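Local coordinates for Lmo0488 protein (Listeria monocytogenes serovar 1/2a, PDB 5TED) that binds shikimate through this effector-binding domain of QuiR, a LysR-type transcriptional regulator that activates protocatechuate biosynthesis genes in response, at residues Gly3-Gly8 against Ser190-Ala195; Ser37-Ala42 against Glu53-Ala58; Ile95-Thr100 against Ala123-Gln128. One frame throughout, in Å; residues are numbered along the deposited sequence.

The three contacts illustrate how apolar packing changes with its place in a fold. Contacts 1 and 2 are neighbours, with centres about 11 Å apart, and share the sheet: Gly3-Gly8 pairs with the strand that carries Phe39, while Asp6 N bonds Asp56 OD2. Contact 1 is buried and joins that sheet to the last helix by an isoleucine and a water. Contact 2, partly buried, is wholly aromatic, and its first segment runs on to the shikimate pocket. Contact 3 lies on the opposite side of the chain's centre, about 42 Å from contact 1 between centres, where aliphatic tips join a loop to a helix end and solvent reaches one edge.

Contact 1. Residues Gly3-Gly8 against Ser190-Ala195; sequences GNIDLG and SPASKA
Ile5 reaches from the strand to the first turn of the helix that begins after Ser190, and its side chain carries most of the direct contact. The bond from CA to CB is directed at the helix, but CB itself makes no close contact there. With CG1 set beside the backbone N and anti to the carbonyl carbon (chi1 -63°), the longer branch is sent toward Ser193, where CG1 of Ile5 lies 3.7 Å from OG of Ser193. The branch then runs on extended, and its tip, Ile5 CD1, settles 3.4 Å from Ala192 O and 4.1 Å from Ala192 CB. The isoleucine therefore lies alongside Ser193 and ends on Ala192, one residue nearer the start of the helix. Ile34, Phe36 and Phe196 also touch Ile5.

No direct hydrogen bond crosses between the segments; a water does the polar work. It donates to Asn4 O at 3.0 Å and pairs with Ser190 OG at 2.8 Å. Ser190 is the N-cap residue, and its hydroxyl accepts from Ser193 N over 3.0 Å in a nearly straight bond (165°), so a single oxygen both caps the start of the helix and ties it, through the water, to the strand. The Asn4 side chain turns from the helix and its OD1 is held by Thr35 OG1.

The axes of strand 4-8 and helix 191-195 pass 7.8 Å apart at -53°, placing the start of the last helix across the first strand: helix-on-sheet packing within the alpha/beta fold of a LysR effector-binding domain.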
loop_
_atom_site.group_PDB
_atom_site.type_symbol
_atom_site.label_atom_id
_atom_site.label_comp_id
_atom_site.label_asym_id
_atom_site.label_seq_id
_atom_site.Cartn_x
_atom_site.Cartn_y
_atom_site.Cartn_z
ATOM N N GLY A 3 14.956 -20.270 -12.730
ATOM C CA GLY A 3 14.602 -20.212 -11.329
ATOM C C GLY A 3 13.779 -18.983 -11.008
ATOM O O GLY A 3 13.515 -18.115 -11.849
ATOM N N ASN A 4 13.386 -18.929 -9.744
ATOM C CA ASN A 4 12.505 -17.906 -9.219
ATOM C C ASN A 4 13.249 -17.036 -8.221
ATOM O O ASN A 4 14.182 -17.490 -7.557
ATOM C CB ASN A 4 11.298 -18.529 -8.525
ATOM C CG ASN A 4 10.353 -17.483 -7.977
ATOM O OD1 ASN A 4 9.665 -16.809 -8.733
ATOM N ND2 ASN A 4 10.309 -17.345 -6.653
ATOM N N ILE A 5 12.830 -15.777 -8.133
ATOM C CA ILE A 5 13.356 -14.833 -7.159
ATOM C C ILE A 5 12.186 -14.312 -6.344
ATOM O O ILE A 5 11.239 -13.733 -6.896
ATOM C CB ILE A 5 14.113 -13.664 -7.809
ATOM C CG1 ILE A 5 15.341 -14.179 -8.555
ATOM C CG2 ILE A 5 14.481 -12.618 -6.727
ATOM C CD1 ILE A 5 15.982 -13.155 -9.454
ATOM N N ASP A 6 12.240 -14.522 -5.037
ATOM C CA ASP A 6 11.254 -13.931 -4.142
ATOM C C ASP A 6 11.832 -12.630 -3.615
ATOM O O ASP A 6 12.789 -12.636 -2.832
ATOM C CB ASP A 6 10.897 -14.878 -3.006
ATOM C CG ASP A 6 10.114 -16.074 -3.486
ATOM O OD1 ASP A 6 9.213 -15.901 -4.346
ATOM O OD2 ASP A 6 10.409 -17.174 -3.007
ATOM N N LEU A 7 11.236 -11.517 -4.024
ATOM C CA LEU A 7 11.758 -10.198 -3.694
ATOM C C LEU A 7 10.756 -9.475 -2.805
ATOM O O LEU A 7 9.618 -9.226 -3.221
ATOM C CB LEU A 7 12.017 -9.419 -4.978
ATOM C CG LEU A 7 12.537 -8.006 -4.789
ATOM C CD1 LEU A 7 13.975 -8.076 -4.211
ATOM C CD2 LEU A 7 12.487 -7.343 -6.159
ATOM N N GLY A 8 11.183 -9.108 -1.604
ATOM C CA GLY A 8 10.364 -8.329 -0.680
ATOM C C GLY A 8 10.869 -6.899 -0.615
ATOM O O GLY A 8 12.074 -6.669 -0.633
ATOM N N SER A 190 21.030 -18.189 -5.147
ATOM C CA SER A 190 20.835 -18.885 -6.411
ATOM C C SER A 190 21.447 -18.102 -7.570
ATOM O O SER A 190 21.671 -16.893 -7.467
ATOM C CB SER A 190 19.354 -19.099 -6.686
ATOM O OG SER A 190 18.743 -17.919 -7.176
ATOM N N PRO A 191 21.732 -18.772 -8.692
ATOM C CA PRO A 191 22.288 -18.040 -9.837
ATOM C C PRO A 191 21.407 -16.885 -10.284
ATOM O O PRO A 191 21.927 -15.808 -10.594
ATOM C CB PRO A 191 22.425 -19.131 -10.907
ATOM C CG PRO A 191 22.608 -20.398 -10.114
ATOM C CD PRO A 191 21.713 -20.231 -8.925
ATOM N N ALA A 192 20.083 -17.079 -10.323
ATOM C CA ALA A 192 19.178 -15.995 -10.706
ATOM C C ALA A 192 19.209 -14.858 -9.693
ATOM O O ALA A 192 19.293 -13.680 -10.074
ATOM C CB ALA A 192 17.752 -16.533 -10.861
ATOM N N SER A 193 19.147 -15.186 -8.391
ATOM C CA SER A 193 19.136 -14.143 -7.364
ATOM C C SER A 193 20.436 -13.368 -7.368
ATOM O O SER A 193 20.439 -12.144 -7.202
ATOM C CB SER A 193 18.898 -14.728 -5.967
ATOM O OG SER A 193 17.614 -15.305 -5.865
ATOM N N LYS A 194 21.558 -14.073 -7.519
ATOM C CA LYS A 194 22.845 -13.402 -7.618
ATOM C C LYS A 194 22.900 -12.494 -8.840
ATOM O O LYS A 194 23.355 -11.351 -8.755
ATOM C CB LYS A 194 23.961 -14.448 -7.643
ATOM C CG LYS A 194 25.332 -13.911 -8.012
ATOM C CD LYS A 194 25.897 -12.994 -6.939
ATOM C CE LYS A 194 27.328 -12.578 -7.264
ATOM N NZ LYS A 194 27.785 -11.453 -6.395
ATOM N N ALA A 195 22.416 -12.974 -9.981
ATOM C CA ALA A 195 22.417 -12.135 -11.168
ATOM C C ALA A 195 21.600 -10.877 -10.926
ATOM O O ALA A 195 22.026 -9.776 -11.287
ATOM C CB ALA A 195 21.885 -12.907 -12.377
HETATM O O HOH W 1 16.478 -19.228 -8.258
#

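Contact 2. Residues Ser37-Ala42 against Glu53-Ala58; sequences SFFQGA and EKFDLA. With SKM ((3R,4S,5R)-3,4,5-trihydroxycyclohex-1-ene-1-carboxylic acid), chain D.
Phe39 and Phe55 make almost the whole of this contact, each giving up about 50 Å² of surface to the other segment. Phe39 rises from its strand directly toward the second segment. Phe55 leaves its loop at a slant, and the outer part of its ring does the touching: CE1 lies 3.4 Å from both CB and CG of Phe39, and CZ is 3.7 Å from Phe39 CB. Further along, Phe55 CD1 meets Phe39 CD1 at 3.8 Å. The second torsion of Phe55, -26°, swings this CD1-CE1 side against its partner. The ring centroids are 5.1 Å apart and the planes inclined at 32°, an oblique pairing.

The two residues belong to a beta-alpha-beta crossover, in which strands 35-41 and 57-60 are joined by helix 43-51 and flank strand 4-10. The rings meet above that middle strand, where Asp6 also touches Phe39. On the other side of its strand, Gln40 OE1 accepts from Glu136 N and Glu137 N of the second subunit. Beyond it Ala42, the N-cap residue of helix 43-51, lines the pocket, its CB 4.0 Å from C5 of shikimate.

With no hydrogen bond or charge passing between the segments, the contact rests on dispersion and fit between two hydrocarbon rings, and the backbone bonds to strand 4-10 supply the polar part of the join.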
loop_
_atom_site.group_PDB
_atom_site.type_symbol
_atom_site.label_atom_id
_atom_site.label_comp_id
_atom_site.label_asym_id
_atom_site.label_seq_id
_atom_site.Cartn_x
_atom_site.Cartn_y
_atom_site.Cartn_z
ATOM N N SER A 37 8.319 -13.473 -7.540
ATOM C CA SER A 37 7.168 -13.133 -6.714
ATOM C C SER A 37 7.543 -11.915 -5.885
ATOM O O SER A 37 8.685 -11.810 -5.426
ATOM C CB SER A 37 6.744 -14.303 -5.831
ATOM O OG SER A 37 5.862 -15.151 -6.556
ATOM N N PHE A 38 6.627 -10.950 -5.794
ATOM C CA PHE A 38 6.893 -9.653 -5.184
ATOM C C PHE A 38 6.076 -9.482 -3.911
ATOM O O PHE A 38 4.848 -9.616 -3.939
ATOM C CB PHE A 38 6.556 -8.529 -6.159
ATOM C CG PHE A 38 7.303 -8.618 -7.445
ATOM C CD1 PHE A 38 8.651 -8.334 -7.482
ATOM C CD2 PHE A 38 6.660 -9.003 -8.611
ATOM C CE1 PHE A 38 9.353 -8.412 -8.662
ATOM C CE2 PHE A 38 7.356 -9.108 -9.791
ATOM C CZ PHE A 38 8.718 -8.793 -9.816
ATOM N N PHE A 39 6.745 -9.133 -2.820
ATOM C CA PHE A 39 6.104 -8.930 -1.526
ATOM C C PHE A 39 6.317 -7.491 -1.063
ATOM O O PHE A 39 7.371 -6.908 -1.326
ATOM C CB PHE A 39 6.661 -9.931 -0.518
ATOM C CG PHE A 39 6.568 -11.349 -0.997
ATOM C CD1 PHE A 39 7.552 -11.885 -1.822
ATOM C CD2 PHE A 39 5.471 -12.132 -0.670
ATOM C CE1 PHE A 39 7.460 -13.192 -2.288
ATOM C CE2 PHE A 39 5.375 -13.447 -1.137
ATOM C CZ PHE A 39 6.369 -13.973 -1.942
ATOM N N GLN A 40 5.301 -6.909 -0.403
ATOM C CA GLN A 40 5.317 -5.515 0.047
ATOM C C GLN A 40 5.139 -5.455 1.562
ATOM O O GLN A 40 4.355 -6.223 2.129
ATOM C CB GLN A 40 4.204 -4.712 -0.646
ATOM C CG GLN A 40 4.367 -4.573 -2.171
ATOM C CD GLN A 40 4.025 -5.835 -2.928
ATOM O OE1 GLN A 40 2.891 -6.327 -2.860
ATOM N NE2 GLN A 40 5.014 -6.382 -3.658
ATOM N N GLY A 41 5.859 -4.549 2.222
ATOM C CA GLY A 41 5.681 -4.388 3.658
ATOM C C GLY A 41 6.622 -3.347 4.235
ATOM O O GLY A 41 7.333 -2.646 3.502
ATOM N N ALA A 42 6.600 -3.237 5.565
ATOM C CA ALA A 42 7.499 -2.350 6.303
ATOM C C ALA A 42 8.787 -3.094 6.681
ATOM O O ALA A 42 8.817 -4.326 6.772
ATOM C CB ALA A 42 6.817 -1.787 7.561
ATOM N N GLU A 53 13.962 -16.952 5.093
ATOM C CA GLU A 53 14.153 -17.307 3.692
ATOM C C GLU A 53 12.878 -17.230 2.871
ATOM O O GLU A 53 12.853 -17.748 1.750
ATOM C CB GLU A 53 14.765 -18.705 3.562
ATOM C CG GLU A 53 16.139 -18.815 4.220
ATOM C CD GLU A 53 16.723 -20.206 4.134
ATOM O OE1 GLU A 53 16.759 -20.903 5.175
ATOM O OE2 GLU A 53 17.145 -20.598 3.026
ATOM N N LYS A 54 11.820 -16.587 3.381
ATOM C CA LYS A 54 10.658 -16.327 2.538
ATOM C C LYS A 54 11.034 -15.450 1.353
ATOM O O LYS A 54 10.501 -15.622 0.248
ATOM C CB LYS A 54 9.539 -15.675 3.350
ATOM C CG LYS A 54 8.725 -16.656 4.169
ATOM C CD LYS A 54 7.411 -16.031 4.622
ATOM C CE LYS A 54 6.470 -17.069 5.223
ATOM N NZ LYS A 54 7.101 -17.808 6.348
ATOM N N PHE A 55 11.938 -14.492 1.571
ATOM C CA PHE A 55 12.496 -13.647 0.526
ATOM C C PHE A 55 13.928 -14.092 0.233
ATOM O O PHE A 55 14.693 -14.399 1.155
ATOM C CB PHE A 55 12.513 -12.152 0.943
ATOM C CG PHE A 55 11.191 -11.624 1.444
ATOM C CD1 PHE A 55 9.995 -12.190 1.042
ATOM C CD2 PHE A 55 11.155 -10.551 2.333
ATOM C CE1 PHE A 55 8.771 -11.695 1.513
ATOM C CE2 PHE A 55 9.951 -10.063 2.811
ATOM C CZ PHE A 55 8.754 -10.627 2.397
ATOM N N ASP A 56 14.281 -14.144 -1.055
ATOM C CA ASP A 56 15.675 -14.315 -1.464
ATOM C C ASP A 56 16.463 -13.020 -1.280
ATOM O O ASP A 56 17.653 -13.044 -0.940
ATOM C CB ASP A 56 15.746 -14.766 -2.922
ATOM C CG ASP A 56 15.060 -16.097 -3.148
ATOM O OD1 ASP A 56 15.461 -17.076 -2.477
ATOM O OD2 ASP A 56 14.123 -16.160 -3.983
ATOM N N LEU A 57 15.810 -11.887 -1.525
ATOM C CA LEU A 57 16.421 -10.565 -1.452
ATOM C C LEU A 57 15.368 -9.591 -0.957
ATOM O O LEU A 57 14.172 -9.799 -1.175
ATOM C CB LEU A 57 16.926 -10.076 -2.818
ATOM C CG LEU A 57 17.932 -10.935 -3.595
ATOM C CD1 LEU A 57 18.107 -10.444 -5.028
ATOM C CD2 LEU A 57 19.267 -10.965 -2.868
ATOM N N ALA A 58 15.814 -8.498 -0.340
ATOM C CA ALA A 58 14.877 -7.477 0.097
ATOM C C ALA A 58 15.427 -6.100 -0.241
ATOM O O ALA A 58 16.634 -5.909 -0.389
ATOM C CB ALA A 58 14.589 -7.574 1.597
HETATM O O12 SKM D . 6.525 2.835 3.085
HETATM C C8 SKM D . 6.525 3.388 4.398
HETATM C C6 SKM D . 6.496 2.408 5.359
HETATM O O7 SKM D . 6.506 2.967 6.672
HETATM C C5 SKM D . 7.793 1.387 5.302
HETATM C C4 SKM D . 9.077 2.097 5.267
HETATM C C1 SKM D . 10.395 1.395 5.629
HETATM O O2 SKM D . 10.352 0.330 6.310
HETATM O O3 SKM D . 11.504 1.893 5.265
HETATM C C10 SKM D . 9.106 3.621 4.772
HETATM C C9 SKM D . 7.893 4.357 4.585
HETATM O O11 SKM D . 8.028 5.134 3.462
#

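Contact 3. Residues Ile95-Thr100 against Ala123-Gln128; sequences IDLQDT and AEINIQ
Ile125 and Ile127 lean on Leu97 and Gln98 where helix 115-124 ends in a Schellman motif. Asn126, with positive phi, is the C-prime residue of that motif; it turns the chain out of the helix so that isoleucines before and after it both face the 3-10 turn of 97-100.

The tight part is built from methyl tips. CG1 of Ile125 is placed between its backbone N and carbonyl carbon (chi1 58°), which drives CD1 forward to 3.7 Å from Leu97 CB and 3.6 Å from Gln98 N. The side chains of Leu97 and Ile125 cross at about a right angle, so the contact is a tip set against the root of a leucine. The leucine itself is buried, with Val81, Leu121, Phe122 and Pro173 packed about it. Ile127 CD1 is modelled 3.2 Å from Gln98 CB, too short for ordinary carbon packing, so its exact position is doubtful.

Toward solvent the packing thins. Gln98 gives only the base of its side chain to the isoleucines; beyond CG it runs out extended, and the residue as a whole is exposed. Asp99, also exposed, turns away from the helix end and serves its own loop instead, its OD2 taking Asp96 N at 2.9 Å from above the carboxylate plane.

The 3-10 turn itself is held by bonds within its own segment. Leu97 O accepts two, from Thr100 N at 3.0 Å and from Thr100 OG1 at 2.7 Å, the hydroxyl approaching almost in line with the carbonyl (163°).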
loop_
_atom_site.group_PDB
_atom_site.type_symbol
_atom_site.label_atom_id
_atom_site.label_comp_id
_atom_site.label_asym_id
_atom_site.label_seq_id
_atom_site.Cartn_x
_atom_site.Cartn_y
_atom_site.Cartn_z
ATOM N N ILE A 95 10.689 24.954 4.494
ATOM C CA ILE A 95 10.599 25.220 5.926
ATOM C C ILE A 95 11.729 24.480 6.623
ATOM O O ILE A 95 12.369 23.605 6.052
ATOM C CB ILE A 95 9.240 24.786 6.533
ATOM C CG1 ILE A 95 9.043 23.265 6.403
ATOM C CG2 ILE A 95 8.085 25.534 5.880
ATOM C CD1 ILE A 95 7.843 22.730 7.223
ATOM N N ASP A 96 11.980 24.865 7.865
ATOM C CA ASP A 96 12.791 24.103 8.799
ATOM C C ASP A 96 11.871 23.150 9.537
ATOM O O ASP A 96 10.684 23.436 9.714
ATOM C CB ASP A 96 13.487 25.027 9.795
ATOM C CG ASP A 96 14.483 25.965 9.128
ATOM O OD1 ASP A 96 14.960 25.648 8.014
ATOM O OD2 ASP A 96 14.765 27.033 9.713
ATOM N N LEU A 97 12.404 21.989 9.927
ATOM C CA LEU A 97 11.541 21.025 10.607
ATOM C C LEU A 97 10.927 21.637 11.862
ATOM O O LEU A 97 9.761 21.371 12.187
ATOM C CB LEU A 97 12.307 19.743 10.941
ATOM C CG LEU A 97 11.496 18.498 11.307
ATOM C CD1 LEU A 97 10.454 18.211 10.234
ATOM C CD2 LEU A 97 12.432 17.298 11.467
ATOM N N GLN A 98 11.678 22.499 12.557
ATOM C CA GLN A 98 11.128 23.107 13.760
ATOM C C GLN A 98 9.949 24.027 13.456
ATOM O O GLN A 98 9.210 24.384 14.377
ATOM C CB GLN A 98 12.193 23.897 14.536
ATOM C CG GLN A 98 12.797 25.066 13.784
ATOM C CD GLN A 98 13.830 25.825 14.604
ATOM O OE1 GLN A 98 14.277 25.364 15.662
ATOM N NE2 GLN A 98 14.190 27.015 14.133
ATOM N N ASP A 99 9.760 24.437 12.199
ATOM C CA ASP A 99 8.584 25.245 11.885
ATOM C C ASP A 99 7.287 24.460 12.026
ATOM O O ASP A 99 6.210 25.064 11.935
ATOM C CB ASP A 99 8.688 25.818 10.463
ATOM C CG ASP A 99 9.837 26.795 10.300
ATOM O OD1 ASP A 99 10.227 27.434 11.305
ATOM O OD2 ASP A 99 10.357 26.921 9.163
ATOM N N THR A 100 7.364 23.141 12.237
ATOM C CA THR A 100 6.183 22.286 12.370
ATOM C C THR A 100 5.786 22.047 13.819
ATOM O O THR A 100 4.832 21.298 14.067
ATOM C CB THR A 100 6.410 20.915 11.696
ATOM O OG1 THR A 100 7.376 20.157 12.441
ATOM C CG2 THR A 100 6.894 21.079 10.262
ATOM N N ALA A 123 14.947 14.713 17.282
ATOM C CA ALA A 123 15.827 14.789 18.444
ATOM C C ALA A 123 16.963 15.778 18.207
ATOM O O ALA A 123 17.374 16.495 19.127
ATOM C CB ALA A 123 16.361 13.401 18.787
ATOM N N GLU A 124 17.486 15.830 16.980
ATOM C CA GLU A 124 18.567 16.766 16.675
ATOM C C GLU A 124 18.154 18.204 16.961
ATOM O O GLU A 124 18.935 18.983 17.516
ATOM C CB GLU A 124 18.986 16.633 15.215
ATOM C CG GLU A 124 20.031 17.635 14.785
ATOM C CD GLU A 124 20.551 17.365 13.391
ATOM O OE1 GLU A 124 20.274 16.268 12.851
ATOM O OE2 GLU A 124 21.238 18.250 12.837
ATOM N N ILE A 125 16.933 18.575 16.578
ATOM C CA ILE A 125 16.438 19.932 16.775
ATOM C C ILE A 125 15.700 20.013 18.110
ATOM O O ILE A 125 15.011 21.000 18.395
ATOM C CB ILE A 125 15.559 20.376 15.590
ATOM C CG1 ILE A 125 14.371 19.426 15.403
ATOM C CG2 ILE A 125 16.385 20.427 14.310
ATOM C CD1 ILE A 125 13.292 19.959 14.472
ATOM N N ASN A 126 15.828 18.964 18.925
ATOM C CA ASN A 126 15.271 18.923 20.282
ATOM C C ASN A 126 13.790 19.309 20.307
ATOM O O ASN A 126 13.355 20.151 21.091
ATOM C CB ASN A 126 16.090 19.819 21.218
ATOM C CG ASN A 126 16.085 19.325 22.654
ATOM O OD1 ASN A 126 16.770 18.357 22.992
ATOM N ND2 ASN A 126 15.316 19.995 23.509
ATOM N N ILE A 127 13.003 18.661 19.453
ATOM C CA ILE A 127 11.563 18.878 19.368
ATOM C C ILE A 127 10.854 17.548 19.564
ATOM O O ILE A 127 11.288 16.518 19.032
ATOM C CB ILE A 127 11.155 19.525 18.029
ATOM C CG1 ILE A 127 11.643 20.970 17.974
ATOM C CG2 ILE A 127 9.651 19.430 17.808
ATOM C CD1 ILE A 127 11.246 21.681 16.703
ATOM N N GLN A 128 9.766 17.577 20.335
ATOM C CA GLN A 128 8.918 16.415 20.576
ATOM C C GLN A 128 7.657 16.594 19.744
ATOM O O GLN A 128 6.747 17.337 20.145
ATOM C CB GLN A 128 8.570 16.319 22.063
ATOM C CG GLN A 128 9.766 16.067 22.976
ATOM C CD GLN A 128 9.482 16.445 24.430
ATOM O OE1 GLN A 128 9.047 17.560 24.724
ATOM N NE2 GLN A 128 9.721 15.506 25.343
#